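Local coordinates for protein uroporphyrin-III C-methyltransferase (Thermus thermophilus, PDB 1VE2) that probably methylates uroporphyrinogen III with S-adenosyl-L-methionine as methyl donor, a step of tetrapyrrole biosynthesis, at residues T68-L71 / I72-R76; L129-R132 / G133-R136; L185-V188 / G189-G192. One frame throughout, in Å; residues are numbered along the deposited sequence.

Interaction 1: T68-L71 / I72-R76; sequences TARL and IALAR
Helix 64-76 flanks the parallel sheet of the tetrapyrrole methylase fold, and residues 68-76 form its last turns, where the Arg70 side chain crosses Leu74 at a slant and Thr68 lies beside Ile72, each pair one turn apart. Regular i to i+4 bonds carry the backbone: Leu74 N donates to Arg70 O at 2.8 Å with an N-H...O angle of 170°, and Ile72 N, Ala73 N and Ala75 N donate likewise to Thr68 O, Ala69 O and Leu71 O at 2.8 to 3.1 Å. Arg70 has CG anti to its own backbone N (chi1 -174°) and a bend at chi2 (48°), which direct the chain toward the C-terminal end of the helix until the guanidinium lies over Leu74. Leu74 CD2 sits under the centre of that flat group, 3.6 Å from Arg70 CZ. The contact is apolar, methyl against a guanidinium face, so the leucine meets the flat face and not the N-H edge; at one edge, near the plane, Ala73 CB approaches Arg70 NH1 to 4.2 Å. Glu77 forms a long, weak ion pair with the same NH1. On their inner side Leu71 and Leu74 face the sheet, Leu71 on Leu33 and Arg83, Leu74 on Val31 and Val81, so Leu74 serves both the sheet packing and the arginine. A second pair faces helix 95-105. Thr68 and Ile72 point the same way, and Ile72 continues onto Leu102 and Ala105 while Thr68 meets Glu98 and Ala101. Thr68 turns its methyl to the isoleucine, while its OG1 is hydrogen-bonded to Gln64 NE2 in the preceding turn. Ile72 CG1 rests 3.4 Å from Thr68 O, and the extended chain beyond it brings Ile72 CD1 to 3.9 Å from Thr68 CG2.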
loop_
_atom_site.group_PDB
_atom_site.type_symbol
_atom_site.label_atom_id
_atom_site.label_comp_id
_atom_site.label_asym_id
_atom_site.label_seq_id
_atom_site.Cartn_x
_atom_site.Cartn_y
_atom_site.Cartn_z
ATOM N N THR A 68 -12.918 -19.686 -5.701
ATOM C CA THR A 68 -14.128 -18.872 -5.741
ATOM C C THR A 68 -15.408 -19.671 -5.488
ATOM O O THR A 68 -16.258 -19.262 -4.696
ATOM C CB THR A 68 -14.232 -18.137 -7.088
ATOM O OG1 THR A 68 -13.147 -17.206 -7.188
ATOM C CG2 THR A 68 -15.563 -17.394 -7.203
ATOM N N ALA A 69 -15.550 -20.815 -6.145
ATOM C CA ALA A 69 -16.748 -21.621 -5.957
ATOM C C ALA A 69 -16.890 -22.051 -4.501
ATOM O O ALA A 69 -17.989 -22.047 -3.947
ATOM C CB ALA A 69 -16.709 -22.856 -6.867
ATOM N N ARG A 70 -15.775 -22.413 -3.876
ATOM C CA ARG A 70 -15.819 -22.860 -2.491
ATOM C C ARG A 70 -16.240 -21.737 -1.544
ATOM O O ARG A 70 -17.018 -21.965 -0.619
ATOM C CB ARG A 70 -14.462 -23.438 -2.078
ATOM C CG ARG A 70 -14.456 -24.074 -0.691
ATOM C CD ARG A 70 -15.632 -25.026 -0.493
ATOM N NE ARG A 70 -15.542 -25.755 0.774
ATOM C CZ ARG A 70 -16.553 -26.419 1.332
ATOM N NH1 ARG A 70 -17.742 -26.448 0.742
ATOM N NH2 ARG A 70 -16.372 -27.062 2.480
ATOM N N LEU A 71 -15.739 -20.525 -1.778
ATOM C CA LEU A 71 -16.103 -19.382 -0.934
ATOM C C LEU A 71 -17.619 -19.175 -1.014
ATOM O O LEU A 71 -18.296 -19.005 0.004
ATOM C CB LEU A 71 -15.374 -18.114 -1.412
ATOM C CG LEU A 71 -13.846 -18.094 -1.242
ATOM C CD1 LEU A 71 -13.260 -16.855 -1.917
ATOM C CD2 LEU A 71 -13.492 -18.120 0.235
ATOM N N ILE A 72 -18.144 -19.202 -2.234
ATOM C CA ILE A 72 -19.567 -19.032 -2.463
ATOM C C ILE A 72 -20.341 -20.181 -1.820
ATOM O O ILE A 72 -21.319 -19.948 -1.117
ATOM C CB ILE A 72 -19.879 -18.958 -3.979
ATOM C CG1 ILE A 72 -19.284 -17.665 -4.557
ATOM C CG2 ILE A 72 -21.394 -19.008 -4.222
ATOM C CD1 ILE A 72 -19.327 -17.569 -6.075
ATOM N N ALA A 73 -19.897 -21.416 -2.043
ATOM C CA ALA A 73 -20.578 -22.572 -1.464
ATOM C C ALA A 73 -20.663 -22.438 0.060
ATOM O O ALA A 73 -21.732 -22.605 0.646
ATOM C CB ALA A 73 -19.845 -23.863 -1.838
ATOM N N LEU A 74 -19.536 -22.129 0.692
ATOM C CA LEU A 74 -19.487 -21.980 2.142
ATOM C C LEU A 74 -20.443 -20.924 2.679
ATOM O O LEU A 74 -21.113 -21.147 3.691
ATOM C CB LEU A 74 -18.061 -21.655 2.589
ATOM C CG LEU A 74 -17.107 -22.851 2.541
ATOM C CD1 LEU A 74 -15.664 -22.386 2.657
ATOM C CD2 LEU A 74 -17.468 -23.818 3.660
ATOM N N ALA A 75 -20.503 -19.776 2.010
ATOM C CA ALA A 75 -21.381 -18.694 2.442
ATOM C C ALA A 75 -22.854 -19.088 2.311
ATOM O O ALA A 75 -23.688 -18.713 3.142
ATOM C CB ALA A 75 -21.105 -17.435 1.620
ATOM N N ARG A 76 -23.176 -19.834 1.263
ATOM C CA ARG A 76 -24.553 -20.260 1.056
ATOM C C ARG A 76 -24.962 -21.300 2.098
ATOM O O ARG A 76 -26.150 -21.489 2.361
ATOM C CB ARG A 76 -24.728 -20.783 -0.372
ATOM C CG ARG A 76 -24.779 -19.644 -1.392
ATOM C CD ARG A 76 -24.823 -20.125 -2.831
ATOM N NE ARG A 76 -25.133 -19.022 -3.740
ATOM C CZ ARG A 76 -24.928 -19.050 -5.053
ATOM N NH1 ARG A 76 -24.408 -20.130 -5.625
ATOM N NH2 ARG A 76 -25.246 -17.999 -5.796
#

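Interaction 2: L129-R132 / G133-R136; sequences LTHR and GLAR
His131 and Leu134 lie side by side and point the same way, the imidazole on one limb of a tight reversal and the isobutyl group on the other. Leu134 CD1 comes to 3.7 Å from His131 ND1, obliquely to the ring. CG of His131 is anti to the backbone N (chi1 -169°), which carries the ring out alongside the leucine; both then pack on Leu224. ND1 is buried here with no polar partner in the model, its neighbour being this methyl. Arg132 CG lies 3.9 Å above one ring face, toward the rim, and Leu100 of the second subunit also packs on His131. Further along, Thr130 CB rests 3.3 Å from Ala135 O, with Thr130 CG2 reaching on toward the backbone of Arg136. Ala135 CB sits 3.7 Å from Leu129 O, whose hydrogen bond comes from Thr155 OG1. Between the limbs, His131 N donates to Ala135 O at 2.9 Å, while His131 O accepts two N-H groups: Ala135 N at 3.0 Å, in the carbonyl plane, and Leu134 N at 2.8 Å, tilted 32° from it. The chain reverses through Gly133, whose positive phi (80°) would jam a CB against Arg132 O. Phe92 and Arg94 of the second subunit pack on Thr130 and Arg132, placing the reversal at the dimer interface. With Leu134 and Ala135 both set against His131 in an antiparallel hydrogen-bonded pairing, the connection from helix 119-124 to strand 138-142 contains a classic beta bulge.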
loop_
_atom_site.group_PDB
_atom_site.type_symbol
_atom_site.label_atom_id
_atom_site.label_comp_id
_atom_site.label_asym_id
_atom_site.label_seq_id
_atom_site.Cartn_x
_atom_site.Cartn_y
_atom_site.Cartn_z
ATOM N N LEU A 129 9.947 5.496 -1.812
ATOM C CA LEU A 129 9.752 5.260 -3.238
ATOM C C LEU A 129 9.805 6.589 -3.971
ATOM O O LEU A 129 9.919 6.636 -5.188
ATOM C CB LEU A 129 8.400 4.585 -3.498
ATOM C CG LEU A 129 8.340 3.124 -3.047
ATOM C CD1 LEU A 129 6.932 2.568 -3.255
ATOM C CD2 LEU A 129 9.367 2.317 -3.834
ATOM N N THR A 130 9.699 7.673 -3.212
ATOM C CA THR A 130 9.767 9.015 -3.773
ATOM C C THR A 130 10.627 9.853 -2.842
ATOM O O THR A 130 10.717 9.559 -1.653
ATOM C CB THR A 130 8.373 9.657 -3.882
ATOM O OG1 THR A 130 7.743 9.651 -2.593
ATOM C CG2 THR A 130 7.508 8.888 -4.883
ATOM N N HIS A 131 11.257 10.891 -3.386
ATOM C CA HIS A 131 12.113 11.765 -2.593
ATOM C C HIS A 131 12.430 13.014 -3.408
ATOM O O HIS A 131 12.670 12.932 -4.611
ATOM C CB HIS A 131 13.402 11.029 -2.215
ATOM C CG HIS A 131 14.229 11.744 -1.191
ATOM N ND1 HIS A 131 15.362 12.458 -1.517
ATOM C CD2 HIS A 131 14.071 11.879 0.146
ATOM C CE1 HIS A 131 15.866 13.004 -0.424
ATOM N NE2 HIS A 131 15.101 12.670 0.598
ATOM N N ARG A 132 12.416 14.172 -2.758
ATOM C CA ARG A 132 12.690 15.427 -3.455
ATOM C C ARG A 132 13.913 15.339 -4.358
ATOM O O ARG A 132 14.986 14.939 -3.924
ATOM C CB ARG A 132 12.875 16.559 -2.443
ATOM C CG ARG A 132 13.926 16.273 -1.387
ATOM C CD ARG A 132 13.852 17.279 -0.251
ATOM N NE ARG A 132 14.102 18.645 -0.694
ATOM C CZ ARG A 132 14.102 19.701 0.115
ATOM N NH1 ARG A 132 13.863 19.544 1.412
ATOM N NH2 ARG A 132 14.342 20.911 -0.370
ATOM N N GLY A 133 13.734 15.691 -5.627
ATOM C CA GLY A 133 14.840 15.663 -6.570
ATOM C C GLY A 133 15.215 14.316 -7.160
ATOM O O GLY A 133 15.994 14.261 -8.114
ATOM N N LEU A 134 14.666 13.233 -6.615
ATOM C CA LEU A 134 14.983 11.895 -7.107
ATOM C C LEU A 134 13.798 11.195 -7.773
ATOM O O LEU A 134 13.949 10.541 -8.810
ATOM C CB LEU A 134 15.492 11.021 -5.954
ATOM C CG LEU A 134 16.730 11.527 -5.206
ATOM C CD1 LEU A 134 17.111 10.543 -4.103
ATOM C CD2 LEU A 134 17.876 11.689 -6.189
ATOM N N ALA A 135 12.623 11.323 -7.170
ATOM C CA ALA A 135 11.425 10.683 -7.703
ATOM C C ALA A 135 10.174 11.305 -7.110
ATOM O O ALA A 135 10.127 11.614 -5.921
ATOM C CB ALA A 135 11.454 9.183 -7.397
ATOM N N ARG A 136 9.161 11.486 -7.952
ATOM C CA ARG A 136 7.894 12.056 -7.520
ATOM C C ARG A 136 6.749 11.081 -7.791
ATOM O O ARG A 136 5.603 11.352 -7.446
ATOM C CB ARG A 136 7.619 13.364 -8.263
ATOM C CG ARG A 136 7.686 13.234 -9.777
ATOM C CD ARG A 136 6.986 14.399 -10.465
ATOM N NE ARG A 136 7.538 15.698 -10.085
ATOM C CZ ARG A 136 8.743 16.137 -10.436
ATOM N NH1 ARG A 136 9.546 15.385 -11.179
ATOM N NH2 ARG A 136 9.137 17.347 -10.063
#

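Interaction 3: L185-V188 / G189-G192; sequences LARV and GWPG
Arg187 has CG anti to the carbonyl carbon, and the bend at chi3 (69°) turns its guanidinium edge-on to the following loop, where NE meets Pro191 O. That bond is 3.0 Å long with an N-H...O angle of 163°; the acceptor lies at the guanidinium edge, in its plane, and the donor lies in the carbonyl plane of Pro191. Arg187 NH2 adds a weak bond to the same oxygen at 3.5 Å, so one carbonyl is gripped by two nitrogens. Trp190 crosses the arginine at about a right angle, with its CB over one guanidinium face and its CE3 3.9 Å from Arg187 NH2; ring and guanidinium planes are 71° apart, so the two are not stacked. The other side of the indole brings Trp190 CD1 to 3.2 Å from Val188 O, which lies at the ring edge. A type II beta turn from Arg187 to Trp190 sets these groups, closed by Trp190 N on Arg187 O at 3.0 Å, and Gly189 supplies its positive phi. Outside the turn, Arg187 NH1 bonds to Ser212 O, Trp190 NE1 to Phe12 O, and the indole meets His39 edge-to-face. With an alanine in place of Arg187, Pro191 O would probably lose both side-chain donors, and the loop would be tied less firmly to the end of strand 181-186. Two carbonyls, Pro191 O and Ser212 O, thus share one guanidinium, and its hydrogen bonds clamp the loop leading to strand 194-199 against the segment that precedes strand 214-218.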
loop_
_atom_site.group_PDB
_atom_site.type_symbol
_atom_site.label_atom_id
_atom_site.label_comp_id
_atom_site.label_asym_id
_atom_site.label_seq_id
_atom_site.Cartn_x
_atom_site.Cartn_y
_atom_site.Cartn_z
ATOM N N LEU A 185 15.097 -7.123 -3.106
ATOM C CA LEU A 185 14.746 -7.445 -1.733
ATOM C C LEU A 185 13.914 -8.711 -1.654
ATOM O O LEU A 185 12.781 -8.759 -2.140
ATOM C CB LEU A 185 13.978 -6.280 -1.101
ATOM C CG LEU A 185 14.604 -4.893 -1.260
ATOM C CD1 LEU A 185 14.292 -4.343 -2.646
ATOM C CD2 LEU A 185 14.054 -3.960 -0.194
ATOM N N ALA A 186 14.478 -9.741 -1.034
ATOM C CA ALA A 186 13.777 -11.006 -0.909
ATOM C C ALA A 186 13.409 -11.327 0.529
ATOM O O ALA A 186 14.129 -10.975 1.460
ATOM C CB ALA A 186 14.628 -12.129 -1.494
ATOM N N ARG A 187 12.273 -11.996 0.689
ATOM C CA ARG A 187 11.764 -12.420 1.988
ATOM C C ARG A 187 11.815 -11.341 3.065
ATOM O O ARG A 187 12.191 -11.609 4.209
ATOM C CB ARG A 187 12.535 -13.663 2.446
ATOM C CG ARG A 187 12.492 -14.810 1.439
ATOM C CD ARG A 187 13.338 -15.997 1.894
ATOM N NE ARG A 187 12.767 -16.661 3.064
ATOM C CZ ARG A 187 11.688 -17.440 3.036
ATOM N NH1 ARG A 187 11.054 -17.665 1.890
ATOM N NH2 ARG A 187 11.237 -17.987 4.156
ATOM N N VAL A 188 11.432 -10.121 2.705
ATOM C CA VAL A 188 11.440 -9.028 3.672
ATOM C C VAL A 188 10.468 -9.347 4.800
ATOM O O VAL A 188 9.325 -9.726 4.553
ATOM C CB VAL A 188 11.022 -7.690 3.027
ATOM C CG1 VAL A 188 11.029 -6.581 4.083
ATOM C CG2 VAL A 188 11.965 -7.353 1.885
ATOM N N GLY A 189 10.936 -9.201 6.038
ATOM C CA GLY A 189 10.098 -9.469 7.191
ATOM C C GLY A 189 10.048 -10.939 7.572
ATOM O O GLY A 189 9.436 -11.297 8.576
ATOM N N TRP A 190 10.695 -11.784 6.774
ATOM C CA TRP A 190 10.723 -13.229 7.016
ATOM C C TRP A 190 12.138 -13.720 7.306
ATOM O O TRP A 190 13.118 -13.044 6.993
ATOM C CB TRP A 190 10.241 -13.989 5.778
ATOM C CG TRP A 190 8.801 -13.837 5.428
ATOM C CD1 TRP A 190 8.121 -12.673 5.206
ATOM C CD2 TRP A 190 7.865 -14.898 5.210
ATOM N NE1 TRP A 190 6.816 -12.945 4.859
ATOM C CE2 TRP A 190 6.633 -14.303 4.854
ATOM C CE3 TRP A 190 7.950 -16.297 5.279
ATOM C CZ2 TRP A 190 5.493 -15.059 4.568
ATOM C CZ3 TRP A 190 6.817 -17.050 4.996
ATOM C CH2 TRP A 190 5.603 -16.426 4.644
ATOM N N PRO A 191 12.260 -14.910 7.917
ATOM C CA PRO A 191 13.602 -15.433 8.197
ATOM C C PRO A 191 14.247 -15.627 6.821
ATOM O O PRO A 191 13.579 -16.075 5.889
ATOM C CB PRO A 191 13.319 -16.769 8.880
ATOM C CG PRO A 191 12.007 -16.531 9.567
ATOM C CD PRO A 191 11.221 -15.756 8.531
ATOM N N GLY A 192 15.520 -15.283 6.679
ATOM C CA GLY A 192 16.166 -15.445 5.385
ATOM C C GLY A 192 16.042 -14.210 4.508
ATOM O O GLY A 192 16.274 -14.257 3.297
#

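How the interactions relate
All three contacts are local and follow one another along the chain, yet they mark different parts of the fold. Interaction 1 belongs to a helix beside the parallel sheet and lies across the chain's centre from the other two, its centre about 44 Å from that of interaction 2 and 33 Å from that of interaction 3. Interactions 2 and 3 are closer, with nearest atoms about 8 Å apart, and both connect to the mixed sheet, at strands 138-142 and 181-186. Helix 119-124 links them, touching Leu129 of one and Leu185 and Val188 of the other. Among the three, interaction 2 alone meets the second subunit.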